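Local coordinates for protein LIN-41 (Caenorhabditis elegans, PDB 4UMG) that controls the onset of developmental plasticity in the worm as a TRIM-NHL protein that carries a filamin domain, at residues 15-20 with 26-31; 87-90 with 96-99; 111-116 with 121-126. All blocks are in the same frame, centred on the assembly; numbering follows the deposited sequence.

Interaction 1 (15-20 with 26-31); sequences DSFKKA and TVIYVQ
Phe17 meets Ile28 mainly through its CB; Ile28 CG2 also comes up obliquely to the ring. This CB lies 3.8 Å from Ile28 CG2, and Ile28 CG1 is equally near. Ile28 CD1 is only a little farther off, so three carbons of Ile28 sit round this one carbon. The Phe17 ring leads away from 26-31. Its CG sits between the backbone N and the carbonyl carbon (chi1 77°), which turns the ring toward Leu111 and Thr125. One face of the ring takes Lys18 CG, 3.9 Å above the plane and offset toward the rim. The second close point is Ala20, whose CB touches Thr26 CG2 at 3.8 Å. That methyl is anti to the backbone N of Thr26. The hydroxyl OG1 is directed elsewhere, to a hydrogen bond with Arg24 O. Ala20 and Ile28 are buried, and the packing is apolar; no hydrogen bond joins the two segments.

The other side is loose. Asp15, Ser16 and Lys19 are exposed, and Lys19 points away from 26-31. Residues 16-18 form a short 3-10 turn, with Lys18 N bonded to Asp15 O at 3.2 Å.

Each segment has its backbone partners in a different strand. Ala20 bonds to Asp128 and Arg130 in strand 118-130, whereas Ile28 bonds to Leu99 in strand 96-101. This is consistent with packing between the two layers of the immunoglobulin-like beta sandwich of a filamin repeat.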
loop_
_atom_site.group_PDB
_atom_site.type_symbol
_atom_site.label_atom_id
_atom_site.label_comp_id
_atom_site.label_asym_id
_atom_site.label_seq_id
_atom_site.Cartn_x
_atom_site.Cartn_y
_atom_site.Cartn_z
ATOM N N ASP A 15 -0.553 -11.555 0.162
ATOM C CA ASP A 15 -1.978 -11.222 0.241
ATOM C C ASP A 15 -2.446 -10.966 1.682
ATOM O O ASP A 15 -3.649 -10.847 1.915
ATOM C CB ASP A 15 -2.846 -12.285 -0.464
ATOM C CG ASP A 15 -2.678 -12.332 -1.967
ATOM O OD1 ASP A 15 -3.306 -11.502 -2.661
ATOM O OD2 ASP A 15 -1.956 -13.230 -2.454
ATOM N N SER A 16 -1.500 -10.848 2.649
ATOM C CA SER A 16 -1.830 -10.557 4.055
ATOM C C SER A 16 -2.634 -9.250 4.198
ATOM O O SER A 16 -3.515 -9.157 5.057
ATOM C CB SER A 16 -0.566 -10.502 4.914
ATOM O OG SER A 16 0.113 -9.264 4.764
ATOM N N PHE A 17 -2.351 -8.268 3.326
ATOM C CA PHE A 17 -2.995 -6.941 3.279
ATOM C C PHE A 17 -4.525 -6.975 3.150
ATOM O O PHE A 17 -5.198 -6.010 3.537
ATOM C CB PHE A 17 -2.389 -6.104 2.135
ATOM C CG PHE A 17 -2.857 -6.434 0.735
ATOM C CD1 PHE A 17 -2.295 -7.488 0.025
ATOM C CD2 PHE A 17 -3.856 -5.685 0.122
ATOM C CE1 PHE A 17 -2.734 -7.797 -1.266
ATOM C CE2 PHE A 17 -4.301 -6.000 -1.162
ATOM C CZ PHE A 17 -3.735 -7.050 -1.851
ATOM N N LYS A 18 -5.071 -8.054 2.555
ATOM C CA LYS A 18 -6.520 -8.188 2.326
ATOM C C LYS A 18 -7.352 -8.246 3.606
ATOM O O LYS A 18 -8.559 -7.991 3.586
ATOM C CB LYS A 18 -6.811 -9.433 1.460
ATOM C CG LYS A 18 -6.288 -9.347 0.020
ATOM C CD LYS A 18 -7.106 -8.390 -0.877
ATOM C CE LYS A 18 -8.563 -8.776 -1.050
ATOM N NZ LYS A 18 -9.366 -7.633 -1.552
ATOM N N LYS A 19 -6.721 -8.613 4.716
ATOM C CA LYS A 19 -7.392 -8.786 5.984
ATOM C C LYS A 19 -6.604 -8.122 7.090
ATOM O O LYS A 19 -5.385 -8.284 7.175
ATOM C CB LYS A 19 -7.579 -10.290 6.291
ATOM C CG LYS A 19 -8.582 -10.971 5.366
ATOM C CD LYS A 19 -8.790 -12.444 5.710
ATOM C CE LYS A 19 -9.729 -13.125 4.733
ATOM N NZ LYS A 19 -11.081 -12.492 4.695
ATOM N N ALA A 20 -7.304 -7.393 7.956
ATOM C CA ALA A 20 -6.668 -6.720 9.070
ATOM C C ALA A 20 -7.591 -6.559 10.272
ATOM O O ALA A 20 -8.787 -6.869 10.219
ATOM C CB ALA A 20 -6.072 -5.384 8.625
ATOM N N THR A 26 -1.295 -1.401 11.317
ATOM C CA THR A 26 -1.215 -2.413 10.271
ATOM C C THR A 26 -0.154 -2.022 9.257
ATOM O O THR A 26 -0.094 -0.854 8.881
ATOM C CB THR A 26 -2.620 -2.514 9.618
ATOM O OG1 THR A 26 -3.568 -2.808 10.657
ATOM C CG2 THR A 26 -2.697 -3.573 8.524
ATOM N N VAL A 27 0.666 -2.989 8.817
ATOM C CA VAL A 27 1.739 -2.745 7.854
ATOM C C VAL A 27 1.540 -3.535 6.544
ATOM O O VAL A 27 1.234 -4.732 6.583
ATOM C CB VAL A 27 3.130 -3.069 8.493
ATOM C CG1 VAL A 27 4.266 -2.742 7.528
ATOM C CG2 VAL A 27 3.334 -2.317 9.809
ATOM N N ILE A 28 1.745 -2.874 5.388
ATOM C CA ILE A 28 1.673 -3.524 4.078
ATOM C C ILE A 28 3.017 -3.248 3.421
ATOM O O ILE A 28 3.492 -2.112 3.472
ATOM C CB ILE A 28 0.498 -2.984 3.220
ATOM C CG1 ILE A 28 -0.865 -3.140 3.947
ATOM C CG2 ILE A 28 0.472 -3.655 1.822
ATOM C CD1 ILE A 28 -1.970 -2.249 3.276
ATOM N N TYR A 29 3.632 -4.271 2.804
ATOM C CA TYR A 29 4.925 -4.089 2.152
ATOM C C TYR A 29 4.741 -4.064 0.655
ATOM O O TYR A 29 3.979 -4.869 0.131
ATOM C CB TYR A 29 5.901 -5.199 2.549
ATOM C CG TYR A 29 6.309 -5.106 3.997
ATOM C CD1 TYR A 29 7.265 -4.186 4.413
ATOM C CD2 TYR A 29 5.694 -5.893 4.966
ATOM C CE1 TYR A 29 7.666 -4.113 5.742
ATOM C CE2 TYR A 29 6.060 -5.800 6.308
ATOM C CZ TYR A 29 7.040 -4.902 6.692
ATOM O OH TYR A 29 7.429 -4.813 8.007
ATOM N N VAL A 30 5.374 -3.084 -0.016
ATOM C CA VAL A 30 5.305 -2.875 -1.470
ATOM C C VAL A 30 6.705 -3.006 -2.087
ATOM O O VAL A 30 7.671 -2.439 -1.579
ATOM C CB VAL A 30 4.629 -1.520 -1.811
ATOM C CG1 VAL A 30 4.573 -1.275 -3.318
ATOM C CG2 VAL A 30 3.227 -1.442 -1.208
ATOM N N GLN A 31 6.820 -3.816 -3.140
ATOM C CA GLN A 31 8.093 -4.036 -3.794
ATOM C C GLN A 31 8.121 -3.143 -5.017
ATOM O O GLN A 31 7.284 -3.315 -5.900
ATOM C CB GLN A 31 8.175 -5.514 -4.206
ATOM C CG GLN A 31 9.507 -5.950 -4.771
ATOM C CD GLN A 31 10.618 -5.891 -3.769
ATOM O OE1 GLN A 31 11.313 -4.874 -3.648
ATOM N NE2 GLN A 31 10.882 -7.015 -3.112
#

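Interaction 2 (87-90 with 96-99)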
loop_
_atom_site.group_PDB
_atom_site.type_symbol
_atom_site.label_atom_id
_atom_site.label_comp_id
_atom_site.label_asym_id
_atom_site.label_seq_id
_atom_site.Cartn_x
_atom_site.Cartn_y
_atom_site.Cartn_z
ATOM N N VAL A 87 -1.579 7.446 5.976
ATOM C CA VAL A 87 -0.662 6.332 5.632
ATOM C C VAL A 87 0.775 6.806 5.805
ATOM O O VAL A 87 1.160 7.799 5.212
ATOM C CB VAL A 87 -0.908 5.814 4.182
ATOM C CG1 VAL A 87 0.055 4.678 3.825
ATOM C CG2 VAL A 87 -2.358 5.359 4.016
ATOM N N THR A 88 1.581 6.083 6.590
ATOM C CA THR A 88 2.977 6.457 6.756
ATOM C C THR A 88 3.800 5.561 5.846
ATOM O O THR A 88 3.599 4.344 5.848
ATOM C CB THR A 88 3.349 6.279 8.235
ATOM O OG1 THR A 88 2.609 7.233 9.003
ATOM C CG2 THR A 88 4.859 6.445 8.488
ATOM N N MET A 89 4.713 6.151 5.049
ATOM C CA MET A 89 5.563 5.358 4.184
ATOM C C MET A 89 7.017 5.507 4.605
ATOM O O MET A 89 7.537 6.616 4.750
ATOM C CB MET A 89 5.303 5.566 2.695
ATOM C CG MET A 89 5.799 6.830 2.067
ATOM S SD MET A 89 5.722 6.548 0.270
ATOM C CE MET A 89 3.926 6.416 0.051
ATOM N N THR A 90 7.590 4.373 4.961
ATOM C CA THR A 90 8.970 4.253 5.431
ATOM C C THR A 90 9.772 3.563 4.345
ATOM O O THR A 90 9.460 2.404 4.036
ATOM C CB THR A 90 8.978 3.433 6.738
ATOM O OG1 THR A 90 8.032 3.986 7.644
ATOM C CG2 THR A 90 10.363 3.368 7.392
ATOM N N ILE A 96 11.996 -1.775 -1.078
ATOM C CA ILE A 96 10.785 -2.131 -0.319
ATOM C C ILE A 96 10.333 -0.862 0.368
ATOM O O ILE A 96 11.172 -0.093 0.851
ATOM C CB ILE A 96 11.030 -3.288 0.704
ATOM C CG1 ILE A 96 11.111 -4.666 0.014
ATOM C CG2 ILE A 96 9.985 -3.293 1.856
ATOM C CD1 ILE A 96 9.755 -5.397 -0.320
ATOM N N VAL A 97 9.006 -0.628 0.382
ATOM C CA VAL A 97 8.412 0.474 1.114
ATOM C C VAL A 97 7.372 -0.139 2.076
ATOM O O VAL A 97 6.540 -0.950 1.653
ATOM C CB VAL A 97 7.842 1.617 0.221
ATOM C CG1 VAL A 97 6.742 1.127 -0.704
ATOM C CG2 VAL A 97 7.350 2.802 1.060
ATOM N N ALA A 98 7.459 0.206 3.358
ATOM C CA ALA A 98 6.470 -0.261 4.332
ATOM C C ALA A 98 5.401 0.828 4.438
ATOM O O ALA A 98 5.747 2.007 4.575
ATOM C CB ALA A 98 7.133 -0.478 5.694
ATOM N N LEU A 99 4.106 0.451 4.273
ATOM C CA LEU A 99 2.976 1.352 4.382
ATOM C C LEU A 99 2.259 1.023 5.674
ATOM O O LEU A 99 1.926 -0.137 5.900
ATOM C CB LEU A 99 2.016 1.130 3.220
ATOM C CG LEU A 99 2.582 1.376 1.816
ATOM C CD1 LEU A 99 1.480 1.239 0.788
ATOM C CD2 LEU A 99 3.176 2.769 1.677
HETATM O O HOH W 1 5.531 2.681 7.518
#
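The flat groups that join Thr90 to Ala98 are peptide units; no ring takes part. Thr90 N approaches Ala98 O in the carbonyl plane, 3.0 Å away, in a nearly straight bond (171° at the hydrogen). In the return bond, Ala98 N lies 3.0 Å from Thr90 O and is tilted 18° from the carbonyl plane. Ala98 O has two further partners. Met89 CA makes a CA-H...O contact with it at 3.4 Å, and water 1 donates to it. The same water lies 2.8 Å from Thr90 OG1, which is set beside the backbone N of Thr90 (chi1 -51°).

These bonds belong to the antiparallel hairpin of strands 84-91 and 96-101. Thr90 and Ala98 are a hydrogen-bonded pair, and Met89 and Leu99 the adjoining non-hydrogen-bonded pair.

Met89 and Leu99 run alongside each other in the same direction. Met89 CB touches Leu99 CD2 at 3.7 Å and Val97 CG2 at 3.8 Å. The bent end of Met89 brings CE back to 4.1 Å from Leu99 CD2. Ala75 of strand 73-78 packs against both Met89 and Leu99. On the other face of the sheet, Thr90 CB and Ala98 CB are 4.4 Å apart.

Interaction 3 (111-116 with 121-126)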
loop_
_atom_site.group_PDB
_atom_site.type_symbol
_atom_site.label_atom_id
_atom_site.label_comp_id
_atom_site.label_asym_id
_atom_site.label_seq_id
_atom_site.Cartn_x
_atom_site.Cartn_y
_atom_site.Cartn_z
ATOM N N LEU A 111 -7.697 0.677 -0.761
ATOM C CA LEU A 111 -6.277 0.981 -0.831
ATOM C C LEU A 111 -5.923 1.283 -2.257
ATOM O O LEU A 111 -6.345 0.551 -3.163
ATOM C CB LEU A 111 -5.480 -0.263 -0.407
ATOM C CG LEU A 111 -3.952 -0.231 -0.614
ATOM C CD1 LEU A 111 -3.268 0.832 0.268
ATOM C CD2 LEU A 111 -3.345 -1.598 -0.377
ATOM N N ASN A 112 -5.149 2.333 -2.463
ATOM C CA ASN A 112 -4.591 2.603 -3.802
ATOM C C ASN A 112 -3.137 3.048 -3.648
ATOM O O ASN A 112 -2.836 3.814 -2.748
ATOM C CB ASN A 112 -5.440 3.597 -4.641
ATOM C CG ASN A 112 -5.228 3.431 -6.148
ATOM O OD1 ASN A 112 -4.396 2.640 -6.573
ATOM N ND2 ASN A 112 -5.993 4.143 -7.003
ATOM N N ILE A 113 -2.215 2.526 -4.492
ATOM C CA ILE A 113 -0.813 2.926 -4.432
ATOM C C ILE A 113 -0.444 3.298 -5.861
ATOM O O ILE A 113 -0.676 2.506 -6.769
ATOM C CB ILE A 113 0.088 1.798 -3.895
ATOM C CG1 ILE A 113 -0.414 1.279 -2.519
ATOM C CG2 ILE A 113 1.564 2.266 -3.817
ATOM C CD1 ILE A 113 -0.038 -0.234 -2.276
ATOM N N LEU A 114 0.037 4.544 -6.051
ATOM C CA LEU A 114 0.367 5.128 -7.336
ATOM C C LEU A 114 1.847 5.365 -7.459
ATOM O O LEU A 114 2.456 5.957 -6.573
ATOM C CB LEU A 114 -0.343 6.483 -7.533
ATOM C CG LEU A 114 -1.842 6.629 -7.245
ATOM C CD1 LEU A 114 -2.304 8.032 -7.637
ATOM C CD2 LEU A 114 -2.679 5.633 -7.991
ATOM N N VAL A 115 2.428 4.899 -8.565
ATOM C CA VAL A 115 3.837 5.132 -8.848
ATOM C C VAL A 115 3.823 6.031 -10.081
ATOM O O VAL A 115 3.240 5.657 -11.105
ATOM C CB VAL A 115 4.637 3.808 -9.077
ATOM C CG1 VAL A 115 5.907 4.061 -9.877
ATOM C CG2 VAL A 115 4.975 3.156 -7.741
ATOM N N LYS A 116 4.350 7.263 -9.930
ATOM C CA LYS A 116 4.398 8.292 -10.994
ATOM C C LYS A 116 2.983 8.592 -11.519
ATOM O O LYS A 116 2.772 8.801 -12.721
ATOM C CB LYS A 116 5.351 7.915 -12.125
ATOM C CG LYS A 116 6.804 7.783 -11.690
ATOM C CD LYS A 116 7.623 7.253 -12.860
ATOM C CE LYS A 116 9.066 7.057 -12.478
ATOM N NZ LYS A 116 9.798 6.289 -13.519
ATOM N N SER A 121 0.497 -2.654 -9.836
ATOM C CA SER A 121 -0.224 -3.891 -10.143
ATOM C C SER A 121 -1.102 -4.276 -8.957
ATOM O O SER A 121 -0.663 -4.232 -7.807
ATOM C CB SER A 121 0.754 -5.019 -10.472
ATOM O OG SER A 121 1.506 -5.353 -9.324
ATOM N N GLY A 122 -2.348 -4.580 -9.237
ATOM C CA GLY A 122 -3.274 -5.001 -8.202
ATOM C C GLY A 122 -4.031 -3.897 -7.504
ATOM O O GLY A 122 -4.846 -4.209 -6.639
ATOM N N CYS A 123 -3.802 -2.610 -7.876
ATOM C CA CYS A 123 -4.489 -1.469 -7.223
ATOM C C CYS A 123 -5.456 -0.724 -8.161
ATOM O O CYS A 123 -5.215 -0.708 -9.373
ATOM C CB CYS A 123 -3.484 -0.511 -6.595
ATOM S SG CYS A 123 -2.676 -1.168 -5.124
ATOM N N PRO A 124 -6.560 -0.129 -7.649
ATOM C CA PRO A 124 -6.985 -0.087 -6.229
ATOM C C PRO A 124 -7.582 -1.411 -5.799
ATOM O O PRO A 124 -8.022 -2.210 -6.650
ATOM C CB PRO A 124 -8.061 0.992 -6.208
ATOM C CG PRO A 124 -8.661 0.951 -7.623
ATOM C CD PRO A 124 -7.500 0.606 -8.520
ATOM N N THR A 125 -7.612 -1.635 -4.493
ATOM C CA THR A 125 -8.106 -2.884 -3.972
ATOM C C THR A 125 -8.811 -2.697 -2.602
ATOM O O THR A 125 -8.753 -1.618 -2.013
ATOM C CB THR A 125 -6.925 -3.871 -3.904
ATOM O OG1 THR A 125 -7.427 -5.139 -3.500
ATOM C CG2 THR A 125 -5.799 -3.382 -2.966
ATOM N N THR A 126 -9.462 -3.764 -2.130
ATOM C CA THR A 126 -10.211 -3.804 -0.886
ATOM C C THR A 126 -9.376 -4.450 0.187
ATOM O O THR A 126 -8.589 -5.354 -0.108
ATOM C CB THR A 126 -11.542 -4.571 -1.137
ATOM O OG1 THR A 126 -12.396 -3.770 -1.981
ATOM C CG2 THR A 126 -12.300 -4.965 0.141
#
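Asn112 runs alongside Pro124. Its CB is 4.0 Å from Pro124 CB. With the next carbon anti to the backbone N (chi1 -156°), CG comes closer, 3.7 Å from Pro124 CB. At the tip the amide divides: OD1 reaches Cys123 CB at 3.3 Å, while ND2 stays beside the proline, 3.9 Å from Pro124 CB. The amide thus packs along the cis peptide bond between Cys123 and Pro124. With an alanine here, Pro124 CB and Cys123 CB would probably lose the amide that covers them, opening a gap beside the cis bond.

The segments belong to the hairpin of strands 107-115 and 118-130, in the sandwich fold of the filamin repeat. Leu111 and Thr125 are its antiparallel hydrogen-bonded pair here: Leu111 N bonds to Thr125 O at 2.8 Å, and Thr125 N to Leu111 O at 2.9 Å. The pairing is interrupted over 121-124, which includes Cys123 and Pro124. Beside this break Ile113 N is buried without a hydrogen-bond partner, and Cys123 SG is 3.8 Å from it. The sulfur also packs on Ile113 CD1 at 4.0 Å, and Ile12 of strand 11-12 touches both side chains.

How the interactions relate
The three contacts follow one another along the chain, and their centres are 11 to 13 Å apart. Interaction 1 joins interaction 2 through neighbouring strands: Val30 N is 2.9 Å from Val97 O, a probable hydrogen bond. Interaction 1 meets interaction 3 at the turn 16-18, where Lys18 NZ lies 2.8 Å from Thr126 O and Phe17 CE2 packs on Thr125 CG2 at 3.5 Å. Interactions 2 and 3 lie on opposite sides of the chain's centre. They touch across the core, with Leu99 CD1 3.7 Å from Ile113 CD1. Val30 CG2 packs on that same Ile113 CD1 at 3.6 Å, which brings all three contacts together.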